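Local structure of terminal oxygenase component of carbazole 1,9a-dioxygenase (Nocardioides aromaticivorans, 3GCF) at residues Glu288-Ile293 against Trp339-Gln344. The protein probably catalyses the angular dioxygenation of carbazole as the terminal oxygenase of a Rieske non-heme iron dioxygenase, a trimer with a [2Fe-2S] cluster and an iron(II) site in each subunit. Residues are numbered along the deposited sequence; the frame is centred on the assembly and turned at random.
Sequences EFYVPI and WAREAQ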
loop_
_atom_site.group_PDB
_atom_site.type_symbol
_atom_site.label_atom_id
_atom_site.label_comp_id
_atom_site.label_asym_id
_atom_site.label_seq_id
_atom_site.Cartn_x
_atom_site.Cartn_y
_atom_site.Cartn_z
ATOM N N GLU A 288 0.030 27.471 -15.824
ATOM C CA GLU A 288 0.036 26.203 -15.120
ATOM C C GLU A 288 -0.185 26.422 -13.637
ATOM O O GLU A 288 0.363 27.358 -13.045
ATOM C CB GLU A 288 1.361 25.460 -15.339
ATOM C CG GLU A 288 1.722 25.236 -16.805
ATOM C CD GLU A 288 2.773 24.154 -16.998
ATOM O OE1 GLU A 288 3.629 23.967 -16.105
ATOM O OE2 GLU A 288 2.747 23.495 -18.057
ATOM N N PHE A 289 -1.012 25.563 -13.046
ATOM C CA PHE A 289 -1.298 25.617 -11.616
ATOM C C PHE A 289 -0.903 24.255 -11.058
ATOM O O PHE A 289 -0.969 23.244 -11.764
ATOM C CB PHE A 289 -2.787 25.859 -11.351
ATOM C CG PHE A 289 -3.317 27.142 -11.931
ATOM C CD1 PHE A 289 -3.537 27.269 -13.299
ATOM C CD2 PHE A 289 -3.626 28.215 -11.103
ATOM C CE1 PHE A 289 -4.065 28.447 -13.832
ATOM C CE2 PHE A 289 -4.155 29.397 -11.627
ATOM C CZ PHE A 289 -4.374 29.513 -12.991
ATOM N N TYR A 290 -0.489 24.228 -9.798
ATOM C CA TYR A 290 -0.073 22.985 -9.166
ATOM C C TYR A 290 -0.703 22.950 -7.780
ATOM O O TYR A 290 -0.025 23.094 -6.771
ATOM C CB TYR A 290 1.459 22.942 -9.074
ATOM C CG TYR A 290 2.167 23.455 -10.324
ATOM C CD1 TYR A 290 2.359 24.820 -10.527
ATOM C CD2 TYR A 290 2.640 22.574 -11.302
ATOM C CE1 TYR A 290 3.008 25.303 -11.670
ATOM C CE2 TYR A 290 3.289 23.043 -12.452
ATOM C CZ TYR A 290 3.471 24.413 -12.626
ATOM O OH TYR A 290 4.129 24.893 -13.742
ATOM N N VAL A 291 -2.016 22.759 -7.748
ATOM C CA VAL A 291 -2.765 22.751 -6.502
ATOM C C VAL A 291 -2.545 21.487 -5.688
ATOM O O VAL A 291 -2.788 20.380 -6.158
ATOM C CB VAL A 291 -4.274 22.930 -6.778
ATOM C CG1 VAL A 291 -5.022 23.213 -5.473
ATOM C CG2 VAL A 291 -4.481 24.069 -7.774
ATOM N N PRO A 292 -2.076 21.639 -4.446
ATOM C CA PRO A 292 -1.836 20.472 -3.596
ATOM C C PRO A 292 -3.119 19.665 -3.380
ATOM O O PRO A 292 -4.194 20.233 -3.190
ATOM C CB PRO A 292 -1.335 21.087 -2.283
ATOM C CG PRO A 292 -0.808 22.431 -2.691
ATOM C CD PRO A 292 -1.803 22.888 -3.714
ATOM N N ILE A 293 -3.000 18.343 -3.443
ATOM C CA ILE A 293 -4.129 17.459 -3.198
ATOM C C ILE A 293 -3.860 16.938 -1.793
ATOM O O ILE A 293 -4.697 17.052 -0.898
ATOM C CB ILE A 293 -4.162 16.291 -4.196
ATOM C CG1 ILE A 293 -4.578 16.810 -5.577
ATOM C CG2 ILE A 293 -5.121 15.207 -3.707
ATOM C CD1 ILE A 293 -4.460 15.790 -6.689
ATOM N N TRP A 339 6.235 12.476 -15.079
ATOM C CA TRP A 339 7.131 11.532 -14.417
ATOM C C TRP A 339 8.405 12.214 -13.926
ATOM O O TRP A 339 9.054 11.731 -13.001
ATOM C CB TRP A 339 7.476 10.326 -15.314
ATOM C CG TRP A 339 8.133 10.618 -16.643
ATOM C CD1 TRP A 339 7.514 10.717 -17.857
ATOM C CD2 TRP A 339 9.538 10.780 -16.896
ATOM N NE1 TRP A 339 8.444 10.924 -18.849
ATOM C CE2 TRP A 339 9.693 10.968 -18.288
ATOM C CE3 TRP A 339 10.680 10.780 -16.082
ATOM C CZ2 TRP A 339 10.947 11.158 -18.890
ATOM C CZ3 TRP A 339 11.933 10.970 -16.681
ATOM C CH2 TRP A 339 12.051 11.156 -18.073
ATOM N N ALA A 340 8.757 13.343 -14.533
ATOM C CA ALA A 340 9.944 14.070 -14.104
ATOM C C ALA A 340 9.720 14.550 -12.674
ATOM O O ALA A 340 10.611 14.470 -11.833
ATOM C CB ALA A 340 10.207 15.261 -15.023
ATOM N N ARG A 341 8.523 15.060 -12.404
ATOM C CA ARG A 341 8.195 15.532 -11.066
ATOM C C ARG A 341 8.187 14.361 -10.088
ATOM O O ARG A 341 8.796 14.422 -9.020
ATOM C CB ARG A 341 6.818 16.204 -11.060
ATOM C CG ARG A 341 6.749 17.496 -11.861
ATOM C CD ARG A 341 5.322 17.994 -12.023
ATOM N NE ARG A 341 5.237 18.988 -13.089
ATOM C CZ ARG A 341 4.104 19.485 -13.574
ATOM N NH1 ARG A 341 2.934 19.094 -13.089
ATOM N NH2 ARG A 341 4.143 20.353 -14.576
ATOM N N GLU A 342 7.499 13.291 -10.469
ATOM C CA GLU A 342 7.381 12.108 -9.622
ATOM C C GLU A 342 8.718 11.438 -9.328
ATOM O O GLU A 342 8.879 10.786 -8.296
ATOM C CB GLU A 342 6.409 11.116 -10.269
ATOM C CG GLU A 342 5.074 11.771 -10.607
ATOM C CD GLU A 342 4.108 10.857 -11.335
ATOM O OE1 GLU A 342 4.559 9.948 -12.065
ATOM O OE2 GLU A 342 2.886 11.066 -11.191
ATOM N N ALA A 343 9.681 11.599 -10.229
ATOM C CA ALA A 343 10.995 11.001 -10.031
ATOM C C ALA A 343 11.735 11.715 -8.897
ATOM O O ALA A 343 12.736 11.213 -8.385
ATOM C CB ALA A 343 11.804 11.088 -11.325
ATOM N N GLN A 344 11.225 12.882 -8.505
ATOM C CA GLN A 344 11.830 13.691 -7.445
ATOM C C GLN A 344 11.146 13.510 -6.094
ATOM O O GLN A 344 11.698 13.887 -5.061
ATOM C CB GLN A 344 11.757 15.185 -7.810
ATOM C CG GLN A 344 12.486 15.586 -9.084
ATOM C CD GLN A 344 12.212 17.035 -9.489
ATOM O OE1 GLN A 344 12.567 17.975 -8.779
ATOM N NE2 GLN A 344 11.573 17.213 -10.638
HETATM O O HOH W 1 5.327 21.830 -16.710
#
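Arg-341 reaches from helix 335-350 to Tyr-290 and Glu-288 on strand 285-292, a buried polar and aromatic contact between helix and sheet in the catalytic domain. The backbones stay well apart, with the CA atoms of Tyr-290 and Arg-341 11.3 Å from each other, and the long arginine spans the distance. Its chain runs extended from CG to NE (chi2 170°, chi3 -164°), which carries the guanidinium to the tyrosine. There the ring turns its edge to the group: CE2 of Tyr-290 lies over one guanidinium face, 3.5 Å from NH2 of Arg-341, and the two planes stand 72° apart. Beyond the ring, OH of Tyr-290 is hydrogen-bonded to OE1 of Glu-288 at 2.6 Å, on the anti lone pair of that oxygen. The same OE1 forms only a long salt bridge with NH2 of Arg-341, at 4.0 Å. A water joins the pair more closely, donating to OE1 of Glu-288 at 2.8 Å and weakly accepting from Arg-341 NH2. A phenylalanine in place of Tyr-290 would probably leave OE1 of Glu-288 without its hydroxyl donor, with the water as the closer of its remaining partners across this contact. Arg-341 also lies near the mononuclear iron, its side chain about 4 Å from that of the iron ligand Asp-337 at the nearest atoms. Helix 177-184 adds to the contact, Asn-183 accepting from Arg-341 NE and Val-181 packing on Tyr-290, while on neighbouring strand 298-307 Tyr-300 makes a cation-pi contact with Arg-341 and a hydrogen bond with Glu-288.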